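Local coordinates for protein glycosyl transferase (Staphylococcus aureus, PDB 5TZJ) that belongs to the family 2 glycosyl transferases and binds uridine-diphosphate-N-acetylglucosamine in a pocket of its N-terminal part, at residues Asp93-Lys98 / Tyr202-Glu207. Numbering follows the deposited sequence.
Sequences DDYINK and YATKRE. With UD1 (uridine-diphosphate-N-acetylglucosamine), chain C.
Asp-94 OD1 is approached by the backbone of the facing segment and by water 1. Thr-204 N donates to it over 3.1 Å with an N-H...O angle of 164°, arriving from above the carboxylate plane, 41° out of it. Water 1, 2.9 Å from Asp-94 OD1, also lies within bonding distance of Thr-204 O, but its protons cannot serve every acceptor around it. Asp-94 OD2 takes a hydrogen bond from the Tyr-201 hydroxyl, so both oxygens of this buried carboxylate are held.

Tyr-95 and Tyr-202 form an antiparallel hydrogen-bonded pair, with Tyr-202 N to Tyr-95 O at 2.9 Å and Tyr-95 N to Tyr-202 O at 3.2 Å. Both side chains emerge on the same face of the sheet. With CG of Tyr-95 set between its backbone N and carbonyl carbon (chi1 48°), the ring leans across the partner strand, and Tyr-202 CB sits over its face in a CH-pi contact, 3.8 Å from the centroid. The ring planes are close to parallel, but with centroids 5.1 Å apart they overlap little.

At the pocket end, Arg-206 NE makes a salt bridge to Asp-93 OD2 at 3.0 Å, though the hydrogen bond within it is weak. Asp-93 is the second aspartate of a probable GT-A DXD motif, whose first, Asp-91, is hydrogen-bonded to UD1. Arg-206 NH2 gives UD1 O1A (2.9 Å) and O2A two weak bonds, consistent with holding the diphosphate, while NH1 is bonded to Glu-209 O. Strand 201-203 is flanked by strands 95-96 and 115-122, and helix 16-24 packs against Tyr-95 and Ile-96.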
loop_
_atom_site.group_PDB
_atom_site.type_symbol
_atom_site.label_atom_id
_atom_site.label_comp_id
_atom_site.label_asym_id
_atom_site.label_seq_id
_atom_site.Cartn_x
_atom_site.Cartn_y
_atom_site.Cartn_z
ATOM N N ASP A 93 4.707 16.114 1.143
ATOM C CA ASP A 93 3.991 16.774 2.224
ATOM C C ASP A 93 4.219 16.101 3.575
ATOM O O ASP A 93 3.530 16.440 4.546
ATOM C CB ASP A 93 2.498 16.808 1.898
ATOM C CG ASP A 93 1.947 15.412 1.579
ATOM O OD1 ASP A 93 2.761 14.452 1.514
ATOM O OD2 ASP A 93 0.719 15.271 1.363
ATOM N N ASP A 94 5.159 15.160 3.668
ATOM C CA ASP A 94 5.470 14.495 4.943
ATOM C C ASP A 94 6.856 14.930 5.430
ATOM O O ASP A 94 7.545 15.718 4.784
ATOM C CB ASP A 94 5.370 12.971 4.797
ATOM C CG ASP A 94 3.977 12.514 4.351
ATOM O OD1 ASP A 94 2.998 13.246 4.636
ATOM O OD2 ASP A 94 3.869 11.444 3.699
ATOM N N TYR A 95 7.262 14.432 6.594
ATOM C CA TYR A 95 8.626 14.632 7.065
ATOM C C TYR A 95 8.985 13.469 7.976
ATOM O O TYR A 95 8.155 12.598 8.251
ATOM C CB TYR A 95 8.804 15.999 7.769
ATOM C CG TYR A 95 7.733 16.310 8.790
ATOM C CD1 TYR A 95 6.522 16.862 8.397
ATOM C CD2 TYR A 95 7.933 16.056 10.146
ATOM C CE1 TYR A 95 5.537 17.135 9.318
ATOM C CE2 TYR A 95 6.955 16.343 11.072
ATOM C CZ TYR A 95 5.753 16.870 10.637
ATOM O OH TYR A 95 4.759 17.168 11.544
ATOM N N ILE A 96 10.244 13.442 8.430
ATOM C CA ILE A 96 10.761 12.291 9.162
ATOM C C ILE A 96 11.518 12.762 10.408
ATOM O O ILE A 96 12.008 13.895 10.484
ATOM C CB ILE A 96 11.656 11.386 8.267
ATOM C CG1 ILE A 96 12.907 12.126 7.798
ATOM C CG2 ILE A 96 10.880 10.900 7.002
ATOM C CD1 ILE A 96 13.964 11.221 7.191
ATOM N N ASN A 97 11.583 11.871 11.400
ATOM C CA ASN A 97 12.284 12.153 12.651
ATOM C C ASN A 97 13.771 12.376 12.398
ATOM O O ASN A 97 14.362 11.784 11.496
ATOM C CB ASN A 97 12.088 10.976 13.621
ATOM C CG ASN A 97 12.656 11.242 15.001
ATOM O OD1 ASN A 97 13.851 11.519 15.175
ATOM N ND2 ASN A 97 11.789 11.156 16.003
ATOM N N LYS A 98 14.400 13.213 13.235
ATOM C CA LYS A 98 15.793 13.559 12.971
ATOM C C LYS A 98 16.738 12.379 13.193
ATOM O O LYS A 98 17.823 12.349 12.601
ATOM C CB LYS A 98 16.210 14.759 13.828
ATOM C CG LYS A 98 16.520 14.384 15.249
ATOM C CD LYS A 98 16.992 15.579 16.065
ATOM C CE LYS A 98 15.858 16.131 16.914
ATOM N NZ LYS A 98 15.356 15.102 17.882
ATOM N N TYR A 202 6.340 10.902 9.755
ATOM C CA TYR A 202 5.183 11.763 9.996
ATOM C C TYR A 202 4.404 11.989 8.705
ATOM O O TYR A 202 4.927 12.562 7.732
ATOM C CB TYR A 202 5.616 13.100 10.602
ATOM C CG TYR A 202 6.343 12.932 11.898
ATOM C CD1 TYR A 202 7.723 12.801 11.921
ATOM C CD2 TYR A 202 5.658 12.884 13.093
ATOM C CE1 TYR A 202 8.414 12.645 13.111
ATOM C CE2 TYR A 202 6.339 12.734 14.303
ATOM C CZ TYR A 202 7.716 12.607 14.298
ATOM O OH TYR A 202 8.401 12.453 15.472
ATOM N N ALA A 203 3.150 11.567 8.703
ATOM C CA ALA A 203 2.271 11.701 7.552
ATOM C C ALA A 203 1.237 12.783 7.866
ATOM O O ALA A 203 0.515 12.693 8.866
ATOM C CB ALA A 203 1.623 10.357 7.218
ATOM N N THR A 204 1.207 13.825 7.038
ATOM C CA THR A 204 0.343 14.973 7.243
ATOM C C THR A 204 -0.972 14.825 6.478
ATOM O O THR A 204 -1.141 13.947 5.631
ATOM C CB THR A 204 1.050 16.249 6.795
ATOM O OG1 THR A 204 1.530 16.073 5.445
ATOM C CG2 THR A 204 2.213 16.575 7.725
ATOM N N LYS A 205 -1.910 15.719 6.786
ATOM C CA LYS A 205 -3.072 15.964 5.932
ATOM C C LYS A 205 -3.154 17.465 5.661
ATOM O O LYS A 205 -3.775 18.216 6.422
ATOM C CB LYS A 205 -4.358 15.431 6.546
ATOM C CG LYS A 205 -5.223 14.733 5.499
ATOM C CD LYS A 205 -4.361 13.766 4.638
ATOM C CE LYS A 205 -5.138 13.144 3.484
ATOM N NZ LYS A 205 -6.436 12.565 3.919
ATOM N N ARG A 206 -2.504 17.891 4.578
ATOM C CA ARG A 206 -2.698 19.221 4.015
ATOM C C ARG A 206 -3.919 19.163 3.090
ATOM O O ARG A 206 -4.638 18.160 3.046
ATOM C CB ARG A 206 -1.415 19.695 3.326
ATOM C CG ARG A 206 -0.698 18.657 2.445
ATOM C CD ARG A 206 -1.177 18.711 0.997
ATOM N NE ARG A 206 -0.695 17.589 0.193
ATOM C CZ ARG A 206 -1.386 17.050 -0.811
ATOM N NH1 ARG A 206 -2.587 17.532 -1.110
ATOM N NH2 ARG A 206 -0.891 16.029 -1.509
ATOM N N GLU A 207 -4.199 20.236 2.348
ATOM C CA GLU A 207 -5.334 20.202 1.431
ATOM C C GLU A 207 -4.905 20.608 0.023
ATOM O O GLU A 207 -3.741 20.934 -0.237
ATOM C CB GLU A 207 -6.493 21.056 1.943
ATOM C CG GLU A 207 -6.781 20.809 3.399
ATOM C CD GLU A 207 -7.439 21.993 4.044
ATOM O OE1 GLU A 207 -8.618 21.874 4.455
ATOM O OE2 GLU A 207 -6.788 23.061 4.101
HETATM C "C1'" UD1 C . -0.863 8.207 -0.021
HETATM C "C2'" UD1 C . 0.409 7.396 0.192
HETATM C "C3'" UD1 C . 1.318 7.724 -0.944
HETATM C "C4'" UD1 C . 0.732 7.077 -2.151
HETATM C "C5'" UD1 C . -0.540 7.846 -2.513
HETATM C "C6'" UD1 C . -1.212 7.229 -3.705
HETATM C "C7'" UD1 C . 0.642 6.918 2.646
HETATM C "C8'" UD1 C . -0.389 5.816 2.487
HETATM N "N2'" UD1 C . 1.026 7.716 1.509
HETATM O "O1'" UD1 C . -0.500 9.533 0.098
HETATM O "O3'" UD1 C . 2.694 7.323 -0.689
HETATM O "O4'" UD1 C . 1.667 7.094 -3.211
HETATM O "O5'" UD1 C . -1.480 7.856 -1.359
HETATM O "O6'" UD1 C . -1.220 5.829 -3.572
HETATM O "O7'" UD1 C . 1.125 7.156 3.695
HETATM N N1 UD1 C . 2.825 13.232 -6.759
HETATM C C2 UD1 C . 3.562 13.177 -8.054
HETATM N N3 UD1 C . 2.835 13.344 -9.351
HETATM C C4 UD1 C . 1.390 13.547 -9.323
HETATM C C5 UD1 C . 0.649 13.575 -8.019
HETATM C C6 UD1 C . 1.383 13.410 -6.742
HETATM O O2 UD1 C . 4.723 13.012 -8.050
HETATM O O4 UD1 C . 0.812 13.682 -10.352
HETATM C C1B UD1 C . 3.557 13.009 -5.538
HETATM C C2B UD1 C . 3.200 14.041 -4.333
HETATM O "O2'" UD1 C . 3.968 15.294 -4.530
HETATM C C3B UD1 C . 3.506 13.365 -3.226
HETATM C C4B UD1 C . 3.276 11.877 -3.561
HETATM O O4B UD1 C . 3.216 11.799 -5.098
HETATM O O3B UD1 C . 4.971 13.481 -2.892
HETATM C C5B UD1 C . 2.058 11.332 -3.061
HETATM O O5B UD1 C . 0.972 12.057 -3.569
HETATM P PA UD1 C . -0.121 12.609 -2.462
HETATM O O1A UD1 C . -1.047 13.611 -3.103
HETATM O O2A UD1 C . 0.607 13.201 -1.269
HETATM O O3A UD1 C . -0.922 11.225 -1.990
HETATM P PB UD1 C . -1.408 10.794 -0.469
HETATM O O1B UD1 C . -1.312 11.911 0.546
HETATM O O2B UD1 C . -2.871 10.473 -0.730
HETATM O O HOH W 1 0.478 12.949 3.318
#